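Local coordinates for oligopeptide ABC transporter, periplasmic oligopeptide-binding protein, putative (Thermotoga maritima MSB8, PDB 5IPW) that probably binds oligopeptides in the periplasm and delivers them to an ABC transporter for uptake, at residues E81-F86 / T620-M625; V182-F187 / T614-R619; P237-W242 / Y260-D265. All blocks are in the same frame, centred on the assembly; numbering follows the deposited sequence.

Interaction 1 (E81-F86 / T620-M625)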
# COMPACT_ATOMS: atom_id res chain seq x y z
N GLU A 81 9.68 10.47 1.62
CA GLU A 81 8.38 10.99 2.03
C GLU A 81 8.26 11.20 3.52
O GLU A 81 8.80 10.44 4.32
CB GLU A 81 7.26 10.06 1.55
CG GLU A 81 6.73 10.41 0.17
CD GLU A 81 5.93 9.29 -0.45
OE1 GLU A 81 5.14 8.63 0.28
OE2 GLU A 81 6.09 9.06 -1.66
N VAL A 82 7.51 12.23 3.88
CA VAL A 82 7.20 12.51 5.28
C VAL A 82 5.71 12.78 5.42
O VAL A 82 5.07 13.31 4.51
CB VAL A 82 8.02 13.69 5.85
CG1 VAL A 82 9.50 13.34 5.88
CG2 VAL A 82 7.79 14.97 5.06
N LYS A 83 5.17 12.41 6.57
CA LYS A 83 3.73 12.46 6.82
C LYS A 83 3.48 13.23 8.11
O LYS A 83 4.37 13.34 8.95
CB LYS A 83 3.18 11.03 6.95
CG LYS A 83 3.68 10.07 5.88
CD LYS A 83 3.16 10.46 4.50
CE LYS A 83 3.73 9.56 3.41
NZ LYS A 83 3.38 10.07 2.06
N LEU A 84 2.26 13.75 8.27
CA LEU A 84 1.84 14.32 9.54
C LEU A 84 1.86 13.21 10.56
O LEU A 84 2.30 13.39 11.70
CB LEU A 84 0.44 14.91 9.45
CG LEU A 84 0.32 16.20 8.64
CD1 LEU A 84 -1.13 16.64 8.54
CD2 LEU A 84 1.15 17.31 9.27
N ALA A 85 1.39 12.05 10.14
CA ALA A 85 1.47 10.87 10.95
C ALA A 85 1.74 9.69 10.04
O ALA A 85 1.09 9.53 9.01
CB ALA A 85 0.18 10.67 11.72
N PHE A 86 2.72 8.87 10.42
CA PHE A 86 3.12 7.74 9.61
C PHE A 86 2.26 6.54 9.93
O PHE A 86 1.65 6.46 11.01
CB PHE A 86 4.58 7.37 9.86
CG PHE A 86 5.55 8.39 9.37
CD1 PHE A 86 5.98 8.39 8.05
CD2 PHE A 86 6.05 9.36 10.22
CE1 PHE A 86 6.88 9.32 7.59
CE2 PHE A 86 6.96 10.30 9.76
CZ PHE A 86 7.37 10.28 8.45
N THR A 620 6.10 1.44 0.70
CA THR A 620 7.32 0.67 0.86
C THR A 620 8.40 1.22 -0.07
O THR A 620 8.12 1.50 -1.23
CB THR A 620 7.06 -0.83 0.59
OG1 THR A 620 6.12 -1.32 1.56
CG2 THR A 620 8.33 -1.64 0.71
N PRO A 621 9.64 1.40 0.43
CA PRO A 621 10.17 1.02 1.73
C PRO A 621 10.01 2.04 2.87
O PRO A 621 10.62 1.84 3.91
CB PRO A 621 11.65 0.83 1.43
CG PRO A 621 11.94 1.91 0.45
CD PRO A 621 10.69 2.05 -0.39
N LEU A 622 9.20 3.08 2.71
CA LEU A 622 8.97 4.03 3.81
C LEU A 622 8.49 3.32 5.07
O LEU A 622 8.77 3.71 6.20
CB LEU A 622 7.93 5.08 3.42
CG LEU A 622 7.70 6.18 4.46
CD1 LEU A 622 8.96 7.02 4.63
CD2 LEU A 622 6.52 7.05 4.06
N ASN A 623 7.72 2.28 4.83
CA ASN A 623 7.26 1.33 5.83
C ASN A 623 8.39 0.79 6.75
O ASN A 623 8.15 0.47 7.90
CB ASN A 623 6.60 0.19 5.04
CG ASN A 623 5.94 -0.82 5.92
OD1 ASN A 623 5.63 -0.54 7.08
ND2 ASN A 623 5.72 -2.01 5.39
N ALA A 624 9.60 0.66 6.21
CA ALA A 624 10.78 0.23 6.97
C ALA A 624 11.46 1.38 7.71
O ALA A 624 12.37 1.16 8.52
CB ALA A 624 11.77 -0.43 6.04
N MET A 625 11.05 2.61 7.40
CA MET A 625 11.53 3.84 8.03
C MET A 625 13.00 4.12 7.75
O MET A 625 13.83 4.10 8.66
CB MET A 625 11.23 3.83 9.54
CG MET A 625 10.80 5.20 10.08
SD MET A 625 9.49 5.95 9.08
CE MET A 625 9.35 7.56 9.83
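Glu81, the first residue past helix 73-80 to leave helical geometry, meets Leu622 through its backbone: Glu81 O lies 3.4 Å from Leu622 CD1. Its side chain adds a looser apolar touch, while its carboxylate turns to Lys83, whose NZ sits 2.9 Å from Glu81 OE1 in a salt bridge. NZ stands above the carboxylate plane, 39° out of it, and OE1 has a second cationic partner in Arg619. Lys83 bends at CB-CG (chi2 -66°), which swings its aliphatic arm past Leu622; Lys83 CE approaches Leu622 CD2 to 3.8 Å before NZ reaches its polar partners, which include the carbonyls of Tyr184 and Gly185. The chain then enters strand 85-87, an outermost strand of a five-stranded antiparallel sheet, and the contact joins this edge to the 3-10 turn 622-624 in the C-terminal part of the chain. Phe86 supplies the flat surface. Met625 CE stands over the middle of one face, 3.5 Å from the Phe86 ring centroid and 7° off the normal, with SD behind it over the same face in a Met-aromatic contact. Lys83 CB covers the opposite face toward the rim, and Leu622 CD2 comes to the ring edge at 4.2 Å from Phe86 CE1.

Interaction 2 (V182-F187 / T614-R619)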
# COMPACT_ATOMS: atom_id res chain seq x y z
N VAL A 182 -4.00 10.05 5.62
CA VAL A 182 -2.89 10.87 6.11
C VAL A 182 -1.50 10.21 6.02
O VAL A 182 -0.55 10.87 5.63
CB VAL A 182 -3.15 11.35 7.55
CG1 VAL A 182 -1.95 12.08 8.12
CG2 VAL A 182 -4.36 12.27 7.57
N PRO A 183 -1.39 8.92 6.37
CA PRO A 183 -0.12 8.21 6.22
C PRO A 183 0.27 7.93 4.78
O PRO A 183 1.43 7.63 4.51
CB PRO A 183 -0.35 6.87 6.93
CG PRO A 183 -1.66 6.98 7.60
CD PRO A 183 -2.44 8.02 6.88
N TYR A 184 -0.70 8.00 3.87
CA TYR A 184 -0.47 7.75 2.46
C TYR A 184 -0.07 9.02 1.72
O TYR A 184 0.88 9.02 0.93
CB TYR A 184 -1.71 7.13 1.79
CG TYR A 184 -1.49 6.80 0.33
CD1 TYR A 184 -0.87 5.62 -0.04
CD2 TYR A 184 -1.86 7.69 -0.68
CE1 TYR A 184 -0.63 5.32 -1.37
CE2 TYR A 184 -1.63 7.40 -2.02
CZ TYR A 184 -1.01 6.21 -2.36
OH TYR A 184 -0.75 5.88 -3.68
N GLY A 185 -0.79 10.11 1.97
CA GLY A 185 -0.71 11.32 1.16
C GLY A 185 0.23 12.39 1.66
O GLY A 185 0.96 12.20 2.64
N GLY A 186 0.19 13.54 0.99
CA GLY A 186 1.16 14.63 1.20
C GLY A 186 0.63 15.79 2.03
O GLY A 186 0.85 16.97 1.67
N PHE A 187 -0.01 15.47 3.15
CA PHE A 187 -0.69 16.46 3.97
C PHE A 187 0.25 17.38 4.76
O PHE A 187 -0.20 18.30 5.44
CB PHE A 187 -1.71 15.78 4.89
CG PHE A 187 -2.81 15.11 4.13
CD1 PHE A 187 -3.90 15.85 3.68
CD2 PHE A 187 -2.72 13.78 3.79
CE1 PHE A 187 -4.90 15.25 2.94
CE2 PHE A 187 -3.73 13.17 3.05
CZ PHE A 187 -4.82 13.90 2.62
N THR A 614 5.08 -5.64 1.95
CA THR A 614 5.33 -4.59 0.98
C THR A 614 4.09 -4.34 0.14
O THR A 614 3.46 -5.28 -0.33
CB THR A 614 6.49 -4.97 0.05
OG1 THR A 614 6.11 -6.07 -0.77
CG2 THR A 614 7.70 -5.37 0.87
N ASP A 615 3.77 -3.06 -0.06
CA ASP A 615 2.57 -2.63 -0.78
C ASP A 615 2.71 -1.14 -1.08
O ASP A 615 3.42 -0.43 -0.36
CB ASP A 615 1.31 -2.90 0.07
CG ASP A 615 0.05 -3.17 -0.77
OD1 ASP A 615 0.13 -3.18 -2.02
OD2 ASP A 615 -1.03 -3.38 -0.16
N ASP A 616 2.07 -0.65 -2.13
CA ASP A 616 2.15 0.78 -2.48
C ASP A 616 1.45 1.65 -1.43
O ASP A 616 1.89 2.76 -1.13
CB ASP A 616 1.58 1.05 -3.89
CG ASP A 616 1.55 2.54 -4.24
OD1 ASP A 616 0.57 3.23 -3.87
OD2 ASP A 616 2.50 3.03 -4.90
N VAL A 617 0.36 1.15 -0.87
CA VAL A 617 -0.37 1.83 0.20
C VAL A 617 0.49 2.12 1.43
O VAL A 617 0.29 3.13 2.10
CB VAL A 617 -1.65 1.05 0.60
CG1 VAL A 617 -1.33 -0.39 0.97
CG2 VAL A 617 -2.38 1.75 1.74
N LEU A 618 1.45 1.24 1.72
CA LEU A 618 2.36 1.45 2.85
C LEU A 618 3.62 2.22 2.45
O LEU A 618 4.53 2.42 3.26
CB LEU A 618 2.75 0.10 3.47
CG LEU A 618 1.62 -0.80 3.94
CD1 LEU A 618 2.19 -2.14 4.40
CD2 LEU A 618 0.82 -0.15 5.06
N ARG A 619 3.67 2.64 1.19
CA ARG A 619 4.76 3.48 0.67
C ARG A 619 6.11 2.77 0.75
O ARG A 619 7.14 3.42 0.83
CB ARG A 619 4.81 4.82 1.42
CG ARG A 619 3.47 5.51 1.64
CD ARG A 619 2.69 5.69 0.34
NE ARG A 619 3.43 6.51 -0.61
CZ ARG A 619 3.33 6.44 -1.93
NH1 ARG A 619 2.50 5.57 -2.51
NH2 ARG A 619 4.06 7.24 -2.69
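The Tyr184 ring crosses the bent side chain of Arg619 at about a right angle, with Tyr184 CE1 3.3 Å from Arg619 NH1 and the ring and guanidinium planes 70° apart. The ring extends from the backbone with CG opposite N (chi1 -178°), which carries the hydroxyl across to the other segment. There Tyr184 OH donates to Asp616 OD1 at 3.0 Å, on the syn lone pair of that oxygen, and Val617 O lies near the ring plane at the edge, 3.5 Å from Tyr184 CD1. The receiving surface is a type I beta turn, Asp616 to Arg619, closed by Arg619 N to Asp616 O; it follows strand 613-614 and packs on the loop after strand 166-171. The Arg619 side chain folds back over this turn: NH1 bonds Asp616 O at 3.2 Å, from the opposite face of that carbonyl's plane to Arg619 N, and forms a salt bridge with Asp616 OD1 at 3.3 Å. Both charges have strong outside partners, Glu81 for Arg619 NE and Lys78 for Asp616 OD2. A leucine in place of Arg619 would probably leave Glu81 without this cationic mate and strip the turn of its side-chain clasp on Asp616. Near the backbone end of Tyr184, Arg619 CG passes Pro183 O at 4.1 Å.

Interaction 3 (P237-W242 / Y260-D265)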
# COMPACT_ATOMS: atom_id res chain seq x y z
N PRO A 237 12.61 24.01 -1.26
CA PRO A 237 12.72 23.67 0.16
C PRO A 237 11.90 22.44 0.49
O PRO A 237 10.82 22.25 -0.09
CB PRO A 237 12.12 24.89 0.87
CG PRO A 237 12.33 26.00 -0.09
CD PRO A 237 12.12 25.39 -1.44
N THR A 238 12.40 21.62 1.40
CA THR A 238 11.77 20.35 1.70
C THR A 238 11.77 20.03 3.20
O THR A 238 12.59 20.58 3.96
CB THR A 238 12.45 19.20 0.91
OG1 THR A 238 11.80 17.95 1.17
CG2 THR A 238 13.90 19.08 1.29
N LEU A 239 10.85 19.15 3.60
CA LEU A 239 10.80 18.59 4.95
C LEU A 239 11.39 17.18 4.99
O LEU A 239 11.44 16.55 6.05
CB LEU A 239 9.35 18.57 5.45
CG LEU A 239 8.74 19.97 5.65
CD1 LEU A 239 7.24 19.92 5.83
CD2 LEU A 239 9.37 20.68 6.83
N SER A 240 11.85 16.68 3.85
CA SER A 240 12.38 15.31 3.77
C SER A 240 13.75 15.17 4.44
O SER A 240 14.49 16.15 4.57
CB SER A 240 12.48 14.88 2.31
OG SER A 240 11.20 14.74 1.74
N PRO A 241 14.10 13.95 4.85
CA PRO A 241 15.43 13.69 5.42
C PRO A 241 16.59 13.90 4.42
O PRO A 241 17.72 14.14 4.84
CB PRO A 241 15.34 12.23 5.85
CG PRO A 241 14.28 11.65 4.98
CD PRO A 241 13.26 12.74 4.85
N TRP A 242 16.33 13.77 3.13
CA TRP A 242 17.33 14.15 2.14
C TRP A 242 16.69 15.00 1.04
O TRP A 242 15.47 14.96 0.86
CB TRP A 242 18.00 12.93 1.51
CG TRP A 242 18.63 11.96 2.45
CD1 TRP A 242 19.88 12.02 2.95
CD2 TRP A 242 18.04 10.77 2.97
NE1 TRP A 242 20.12 10.94 3.77
CE2 TRP A 242 19.00 10.16 3.79
CE3 TRP A 242 16.79 10.16 2.82
CZ2 TRP A 242 18.76 8.96 4.47
CZ3 TRP A 242 16.55 8.97 3.49
CH2 TRP A 242 17.53 8.38 4.30
N TYR A 260 18.10 20.65 8.39
CA TYR A 260 17.01 21.08 9.27
C TYR A 260 16.01 19.96 9.56
O TYR A 260 14.89 20.23 10.00
CB TYR A 260 16.28 22.28 8.64
CG TYR A 260 17.13 23.51 8.64
CD1 TYR A 260 17.22 24.30 9.78
CD2 TYR A 260 17.88 23.87 7.53
CE1 TYR A 260 18.01 25.43 9.81
CE2 TYR A 260 18.69 25.00 7.55
CZ TYR A 260 18.75 25.78 8.71
OH TYR A 260 19.54 26.91 8.78
N PHE A 261 16.40 18.71 9.33
CA PHE A 261 15.48 17.60 9.59
C PHE A 261 15.12 17.56 11.07
O PHE A 261 15.96 17.82 11.94
CB PHE A 261 16.05 16.25 9.14
CG PHE A 261 15.00 15.18 9.03
CD1 PHE A 261 13.92 15.34 8.19
CD2 PHE A 261 15.08 14.04 9.80
CE1 PHE A 261 12.93 14.37 8.11
CE2 PHE A 261 14.10 13.06 9.72
CZ PHE A 261 13.03 13.23 8.88
N TRP A 262 13.87 17.18 11.33
CA TRP A 262 13.15 17.53 12.57
C TRP A 262 12.91 16.32 13.46
O TRP A 262 12.11 16.41 14.39
CB TRP A 262 11.80 18.17 12.23
CG TRP A 262 11.21 17.56 11.02
CD1 TRP A 262 11.37 17.98 9.73
CD2 TRP A 262 10.42 16.38 10.96
NE1 TRP A 262 10.72 17.14 8.88
CE2 TRP A 262 10.12 16.14 9.60
CE3 TRP A 262 9.93 15.50 11.92
CZ2 TRP A 262 9.35 15.06 9.18
CZ3 TRP A 262 9.16 14.42 11.50
CH2 TRP A 262 8.89 14.21 10.14
N ALA A 263 13.58 15.21 13.18
CA ALA A 263 13.45 14.03 14.03
C ALA A 263 14.82 13.64 14.54
O ALA A 263 15.82 13.89 13.88
CB ALA A 263 12.85 12.88 13.26
N VAL A 264 14.84 13.03 15.72
CA VAL A 264 16.06 12.52 16.31
C VAL A 264 15.89 11.09 16.80
O VAL A 264 14.79 10.54 16.83
CB VAL A 264 16.52 13.39 17.50
CG1 VAL A 264 16.71 14.84 17.07
CG2 VAL A 264 15.53 13.32 18.66
N ASP A 265 17.03 10.50 17.13
CA ASP A 265 17.19 9.26 17.87
C ASP A 265 16.69 9.31 19.29
O ASP A 265 16.53 10.38 19.86
CB ASP A 265 18.69 9.02 18.07
CG ASP A 265 19.22 8.03 17.17
OD1 ASP A 265 18.45 7.54 16.33
OD2 ASP A 265 20.41 7.72 17.31
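Leu239 O is the polar centre of this contact, met by two aromatic side chains of the other segment. Trp262 NE1 donates to it at 3.0 Å with an N-H...O angle of 145°, in the carbonyl plane on a lone pair of the oxygen, while Leu239 O itself lies somewhat out of the indole plane. The Phe261 ring turns its edge to the same oxygen, with CE1 3.3 Å from Leu239 O, so the oxygen has one N-H bond, with the Phe261 edge packed beside it. Phe261 also offers a face to Pro241: Pro241 CB stands 3.9 Å from the Phe261 ring centroid, 11° off the normal, a CH-pi contact, and Pro241 CD reaches Phe261 CE1 at 3.7 Å.

The two aromatics are set against one another. Phe261 CE1 lies 3.4 Å above the plane of the Trp262 indole, toward its rim; the indole gets there because CG of Trp262 sits between backbone N and carbonyl carbon (chi1 36°). Pro241 CB touches a face of Trp242 as well, and so bridges two aromatic groups.

Further out, the 237-242 backbone is shaped by an ST turn in which Ser240 N donates to Thr238 OG1 at 3.0 Å. Ser240 OG bonds Ile80 O, and Asn258 takes the carbonyl of Ser240 through its side chain.

The contact is buried packing between three sheets. Strand 242-244, which begins with Trp242, is an edge of a four-stranded mixed sheet and pairs antiparallel with 252-257; strand 263-265, following Trp262, runs parallel to 48-51 in a separate three-stranded sheet. Leu98 of strand 94-105 packs on both Leu239 and Trp262, bringing a third sheet against the pair.

Along the chain the order is 81-86, 182-187, 237-242, 260-265, 614-619 and 620-625, so interaction 3 closes a short local span, whereas interactions 1 and 2 bring consecutive C-terminal segments back to early ones. The centres of interactions 1 and 2 are about 7 Å apart, and the two are wired together by the salt bridge Glu81–Arg619 and by Lys83 reaching the Tyr184 carbonyl. The centre of interaction 3 is about 13 Å from that of interaction 1, which it touches through Val82 packing on Trp262 and Pro241, and about 18 Å from that of interaction 2, where the nearest atoms are about 8 Å apart. Strand 94-105 is common ground, pairing with 85-87 and packing against interaction 3. The C-terminal chain thus ties back into the N-terminal sheet region.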